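Local structure of esterase TesA (Pseudomonas aeruginosa, 4JGG) at residues 159-173 against 184-196. The protein hydrolyses esters, preferring Tween detergents and short-chain p-nitrophenyl esters, with weak thioesterase activity towards palmitoyl-coenzyme A. Numbering follows the deposited sequence.
Sequences LVPFFLEGVGGVQGM and AAQPRLLENVWPT
Phe163 lays its ring against Leu189 and Val193 of helix 186-197. Leu189 crosses it at roughly a right angle and sets CD2 over one ring face, a CH-pi contact 4.0 Å from the ring centroid, while Val193 CG2 comes in obliquely to 3.5 Å from Phe163 CE1. Trp43 adds an edge-to-face ring contact to Phe163. The same Leu189 methyl also meets Leu164 CD2, the two leucines lying side by side. At the strand end, Val160 CG2 packs 3.6 Å from Thr196 CB. At the far end Val167 CG1 touches Ala185 CB. Met173, its chain bent at chi2 and chi3 (-58° and -109°), folds its SD and CE back over Ala184 and Ala185. This is the last beta-alpha connection of the SGNH-hydrolase fold: the chain leaves 158-160, an outermost strand of the five-stranded parallel sheet, runs through the loop leading to the probable catalytic Asp177 and His180, and returns as helix 186-197 packed against strand 124-128. Further out, Asn192 clamps the type I turn 162-165, its ND2 giving one hydrogen to Phe163 O, from above that carbonyl plane, and the other to Glu165 O, on an in-plane lone pair; both bonds are 2.9 Å. Arg188 NE donates to Asn192 OD1 at 3.1 Å, which helps fix the amide's rotation. One guanidinium face lies over Glu165 O, and at the outer edge Arg188 NH2 reaches Glu165 OE2 in a 3.5 Å salt bridge with the two planes 58° apart.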
loop_
_atom_site.group_PDB
_atom_site.type_symbol
_atom_site.label_atom_id
_atom_site.label_comp_id
_atom_site.label_asym_id
_atom_site.label_seq_id
_atom_site.Cartn_x
_atom_site.Cartn_y
_atom_site.Cartn_z
ATOM N N LEU A 159 1.025 -10.337 1.344
ATOM C CA LEU A 159 1.576 -9.548 0.259
ATOM C C LEU A 159 0.731 -9.591 -1.008
ATOM O O LEU A 159 0.314 -10.661 -1.456
ATOM C CB LEU A 159 2.999 -10.028 -0.052
ATOM C CG LEU A 159 3.695 -9.510 -1.311
ATOM C CD1 LEU A 159 4.007 -8.032 -1.218
ATOM C CD2 LEU A 159 4.961 -10.311 -1.541
ATOM N N VAL A 160 0.481 -8.411 -1.568
ATOM C CA VAL A 160 -0.052 -8.276 -2.917
ATOM C C VAL A 160 1.085 -7.780 -3.803
ATOM O O VAL A 160 1.328 -6.580 -3.890
ATOM C CB VAL A 160 -1.201 -7.252 -2.975
ATOM C CG1 VAL A 160 -1.520 -6.891 -4.419
ATOM C CG2 VAL A 160 -2.430 -7.782 -2.246
ATOM N N PRO A 161 1.801 -8.706 -4.459
ATOM C CA PRO A 161 3.025 -8.311 -5.169
ATOM C C PRO A 161 2.786 -7.281 -6.260
ATOM O O PRO A 161 3.669 -6.455 -6.501
ATOM C CB PRO A 161 3.528 -9.628 -5.778
ATOM C CG PRO A 161 2.358 -10.557 -5.756
ATOM C CD PRO A 161 1.547 -10.151 -4.551
ATOM N N PHE A 162 1.620 -7.336 -6.901
ATOM C CA PHE A 162 1.310 -6.480 -8.041
ATOM C C PHE A 162 0.045 -5.661 -7.807
ATOM O O PHE A 162 -0.969 -5.860 -8.480
ATOM C CB PHE A 162 1.162 -7.334 -9.306
ATOM C CG PHE A 162 2.229 -8.383 -9.441
ATOM C CD1 PHE A 162 3.511 -8.036 -9.832
ATOM C CD2 PHE A 162 1.959 -9.710 -9.151
ATOM C CE1 PHE A 162 4.498 -8.990 -9.943
ATOM C CE2 PHE A 162 2.948 -10.675 -9.266
ATOM C CZ PHE A 162 4.215 -10.314 -9.659
ATOM N N PHE A 163 0.119 -4.740 -6.848
ATOM C CA PHE A 163 -1.023 -3.918 -6.454
ATOM C C PHE A 163 -1.594 -3.177 -7.655
ATOM O O PHE A 163 -2.793 -2.974 -7.750
ATOM C CB PHE A 163 -0.587 -2.938 -5.352
ATOM C CG PHE A 163 -1.629 -1.921 -4.958
ATOM C CD1 PHE A 163 -2.953 -2.289 -4.773
ATOM C CD2 PHE A 163 -1.262 -0.597 -4.705
ATOM C CE1 PHE A 163 -3.907 -1.357 -4.386
ATOM C CE2 PHE A 163 -2.209 0.342 -4.309
ATOM C CZ PHE A 163 -3.529 -0.037 -4.144
ATOM N N LEU A 164 -0.741 -2.797 -8.596
ATOM C CA LEU A 164 -1.219 -2.004 -9.719
ATOM C C LEU A 164 -1.503 -2.876 -10.938
ATOM O O LEU A 164 -1.509 -2.397 -12.070
ATOM C CB LEU A 164 -0.227 -0.888 -10.057
ATOM C CG LEU A 164 0.222 -0.054 -8.858
ATOM C CD1 LEU A 164 1.259 0.976 -9.308
ATOM C CD2 LEU A 164 -0.958 0.633 -8.197
ATOM N N GLU A 165 -1.754 -4.160 -10.710
ATOM C CA GLU A 165 -2.086 -5.036 -11.827
ATOM C C GLU A 165 -3.294 -4.515 -12.593
ATOM O O GLU A 165 -4.318 -4.201 -12.004
ATOM C CB GLU A 165 -2.333 -6.462 -11.357
ATOM C CG GLU A 165 -2.769 -7.393 -12.477
ATOM C CD GLU A 165 -2.938 -8.820 -12.006
ATOM O OE1 GLU A 165 -2.514 -9.120 -10.866
ATOM O OE2 GLU A 165 -3.499 -9.631 -12.776
ATOM N N GLY A 166 -3.164 -4.423 -13.916
ATOM C CA GLY A 166 -4.256 -3.976 -14.760
ATOM C C GLY A 166 -4.526 -2.484 -14.664
ATOM O O GLY A 166 -5.489 -1.977 -15.251
ATOM N N VAL A 167 -3.686 -1.771 -13.914
ATOM C CA VAL A 167 -3.804 -0.318 -13.815
ATOM C C VAL A 167 -2.575 0.368 -14.405
ATOM O O VAL A 167 -2.696 1.203 -15.299
ATOM C CB VAL A 167 -4.018 0.153 -12.349
ATOM C CG1 VAL A 167 -3.995 1.678 -12.265
ATOM C CG2 VAL A 167 -5.326 -0.409 -11.800
ATOM N N GLY A 168 -1.401 0.000 -13.897
ATOM C CA GLY A 168 -0.143 0.565 -14.352
ATOM C C GLY A 168 0.081 0.393 -15.839
ATOM O O GLY A 168 -0.076 -0.708 -16.387
ATOM N N GLY A 169 0.440 1.491 -16.497
ATOM C CA GLY A 169 0.749 1.474 -17.915
ATOM C C GLY A 169 -0.476 1.465 -18.813
ATOM O O GLY A 169 -0.378 1.732 -20.016
ATOM N N VAL A 170 -1.633 1.162 -18.234
ATOM C CA VAL A 170 -2.862 1.091 -19.014
ATOM C C VAL A 170 -3.436 2.480 -19.285
ATOM O O VAL A 170 -3.384 3.367 -18.432
ATOM C CB VAL A 170 -3.917 0.206 -18.326
ATOM C CG1 VAL A 170 -5.223 0.248 -19.092
ATOM C CG2 VAL A 170 -3.409 -1.226 -18.207
ATOM N N GLN A 171 -3.968 2.669 -20.489
ATOM C CA GLN A 171 -4.648 3.909 -20.833
ATOM C C GLN A 171 -6.044 3.908 -20.229
ATOM O O GLN A 171 -6.731 2.883 -20.229
ATOM C CB GLN A 171 -4.737 4.089 -22.351
ATOM C CG GLN A 171 -5.386 5.401 -22.767
ATOM C CD GLN A 171 -5.538 5.536 -24.268
ATOM O OE1 GLN A 171 -4.843 4.869 -25.038
ATOM N NE2 GLN A 171 -6.459 6.399 -24.693
ATOM N N GLY A 172 -6.461 5.064 -19.728
ATOM C CA GLY A 172 -7.737 5.185 -19.047
ATOM C C GLY A 172 -7.600 4.964 -17.557
ATOM O O GLY A 172 -8.308 5.579 -16.766
ATOM N N MET A 173 -6.677 4.091 -17.169
ATOM C CA MET A 173 -6.526 3.714 -15.766
ATOM C C MET A 173 -5.557 4.635 -15.016
ATOM O O MET A 173 -5.713 4.876 -13.815
ATOM C CB MET A 173 -6.086 2.250 -15.658
ATOM C CG MET A 173 -7.126 1.275 -16.191
ATOM S SD MET A 173 -8.682 1.454 -15.312
ATOM C CE MET A 173 -8.694 -0.069 -14.383
ATOM N N ALA A 184 -11.058 5.877 -12.730
ATOM C CA ALA A 184 -11.535 4.625 -13.314
ATOM C C ALA A 184 -10.809 3.397 -12.766
ATOM O O ALA A 184 -11.300 2.270 -12.881
ATOM C CB ALA A 184 -11.415 4.674 -14.824
ATOM N N ALA A 185 -9.651 3.621 -12.156
ATOM C CA ALA A 185 -8.817 2.528 -11.667
ATOM C C ALA A 185 -9.174 2.085 -10.254
ATOM O O ALA A 185 -8.757 1.012 -9.811
ATOM C CB ALA A 185 -7.350 2.930 -11.718
ATOM N N GLN A 186 -9.928 2.913 -9.540
ATOM C CA GLN A 186 -10.131 2.689 -8.101
ATOM C C GLN A 186 -10.784 1.345 -7.767
ATOM O O GLN A 186 -10.342 0.650 -6.839
ATOM C CB GLN A 186 -10.873 3.865 -7.447
ATOM C CG GLN A 186 -10.202 5.234 -7.628
ATOM C CD GLN A 186 -8.762 5.264 -7.142
ATOM O OE1 GLN A 186 -8.478 4.985 -5.980
ATOM N NE2 GLN A 186 -7.846 5.601 -8.036
ATOM N N PRO A 187 -11.837 0.966 -8.520
ATOM C CA PRO A 187 -12.390 -0.381 -8.355
ATOM C C PRO A 187 -11.337 -1.466 -8.503
ATOM O O PRO A 187 -11.290 -2.366 -7.668
ATOM C CB PRO A 187 -13.419 -0.463 -9.482
ATOM C CG PRO A 187 -13.921 0.913 -9.604
ATOM C CD PRO A 187 -12.713 1.805 -9.361
ATOM N N ARG A 188 -10.491 -1.365 -9.533
ATOM C CA ARG A 188 -9.475 -2.383 -9.786
ATOM C C ARG A 188 -8.437 -2.457 -8.669
ATOM O O ARG A 188 -8.058 -3.544 -8.245
ATOM C CB ARG A 188 -8.766 -2.150 -11.124
ATOM C CG ARG A 188 -7.735 -3.230 -11.432
ATOM C CD ARG A 188 -8.422 -4.550 -11.743
ATOM N NE ARG A 188 -7.538 -5.711 -11.658
ATOM C CZ ARG A 188 -6.973 -6.300 -12.708
ATOM N NH1 ARG A 188 -7.175 -5.825 -13.925
ATOM N NH2 ARG A 188 -6.192 -7.354 -12.535
ATOM N N LEU A 189 -7.957 -1.303 -8.214
ATOM C CA LEU A 189 -7.128 -1.272 -7.003
ATOM C C LEU A 189 -7.780 -2.090 -5.884
ATOM O O LEU A 189 -7.130 -2.939 -5.280
ATOM C CB LEU A 189 -6.846 0.172 -6.560
ATOM C CG LEU A 189 -5.994 0.963 -7.561
ATOM C CD1 LEU A 189 -5.747 2.417 -7.103
ATOM C CD2 LEU A 189 -4.665 0.241 -7.800
ATOM N N LEU A 190 -9.063 -1.849 -5.608
ATOM C CA LEU A 190 -9.756 -2.603 -4.554
ATOM C C LEU A 190 -9.824 -4.091 -4.864
ATOM O O LEU A 190 -9.597 -4.924 -3.982
ATOM C CB LEU A 190 -11.163 -2.048 -4.284
ATOM C CG LEU A 190 -12.066 -2.846 -3.332
ATOM C CD1 LEU A 190 -11.513 -2.919 -1.913
ATOM C CD2 LEU A 190 -13.459 -2.233 -3.334
ATOM N N GLU A 191 -10.150 -4.420 -6.112
ATOM C CA GLU A 191 -10.110 -5.807 -6.566
ATOM C C GLU A 191 -8.758 -6.448 -6.261
ATOM O O GLU A 191 -8.681 -7.607 -5.851
ATOM C CB GLU A 191 -10.412 -5.908 -8.068
ATOM C CG GLU A 191 -10.046 -7.266 -8.671
ATOM C CD GLU A 191 -10.503 -7.454 -10.121
ATOM O OE1 GLU A 191 -11.277 -6.623 -10.651
ATOM O OE2 GLU A 191 -10.069 -8.444 -10.737
ATOM N N ASN A 192 -7.682 -5.694 -6.454
ATOM C CA ASN A 192 -6.353 -6.272 -6.294
ATOM C C ASN A 192 -5.968 -6.575 -4.854
ATOM O O ASN A 192 -5.098 -7.409 -4.606
ATOM C CB ASN A 192 -5.292 -5.405 -6.984
ATOM C CG ASN A 192 -5.377 -5.499 -8.486
ATOM O OD1 ASN A 192 -6.031 -6.397 -9.007
ATOM N ND2 ASN A 192 -4.728 -4.582 -9.191
ATOM N N VAL A 193 -6.617 -5.901 -3.906
ATOM C CA VAL A 193 -6.288 -6.085 -2.500
ATOM C C VAL A 193 -7.228 -7.091 -1.846
ATOM O O VAL A 193 -6.792 -7.931 -1.075
ATOM C CB VAL A 193 -6.362 -4.742 -1.709
ATOM C CG1 VAL A 193 -5.910 -4.933 -0.272
ATOM C CG2 VAL A 193 -5.540 -3.665 -2.386
ATOM N N TRP A 194 -8.512 -7.004 -2.172
ATOM C CA TRP A 194 -9.554 -7.744 -1.435
ATOM C C TRP A 194 -9.247 -9.225 -1.219
ATOM O O TRP A 194 -9.318 -9.707 -0.089
ATOM C CB TRP A 194 -10.932 -7.537 -2.080
ATOM C CG TRP A 194 -12.090 -8.169 -1.326
ATOM C CD1 TRP A 194 -12.860 -9.231 -1.731
ATOM C CD2 TRP A 194 -12.616 -7.761 -0.060
ATOM N NE1 TRP A 194 -13.820 -9.507 -0.793
ATOM C CE2 TRP A 194 -13.691 -8.622 0.251
ATOM C CE3 TRP A 194 -12.280 -6.752 0.854
ATOM C CZ2 TRP A 194 -14.435 -8.507 1.425
ATOM C CZ3 TRP A 194 -13.020 -6.643 2.029
ATOM C CH2 TRP A 194 -14.081 -7.512 2.299
ATOM N N PRO A 195 -8.908 -9.957 -2.288
ATOM C CA PRO A 195 -8.648 -11.400 -2.173
ATOM C C PRO A 195 -7.587 -11.739 -1.139
ATOM O O PRO A 195 -7.707 -12.744 -0.442
ATOM C CB PRO A 195 -8.119 -11.772 -3.564
ATOM C CG PRO A 195 -8.741 -10.784 -4.477
ATOM C CD PRO A 195 -8.868 -9.501 -3.685
ATOM N N THR A 196 -6.544 -10.924 -1.068
ATOM C CA THR A 196 -5.425 -11.187 -0.174
ATOM C C THR A 196 -5.766 -10.679 1.228
ATOM O O THR A 196 -5.286 -11.217 2.226
ATOM C CB THR A 196 -4.103 -10.566 -0.729
ATOM O OG1 THR A 196 -3.789 -11.183 -1.986
ATOM C CG2 THR A 196 -2.943 -10.792 0.214
#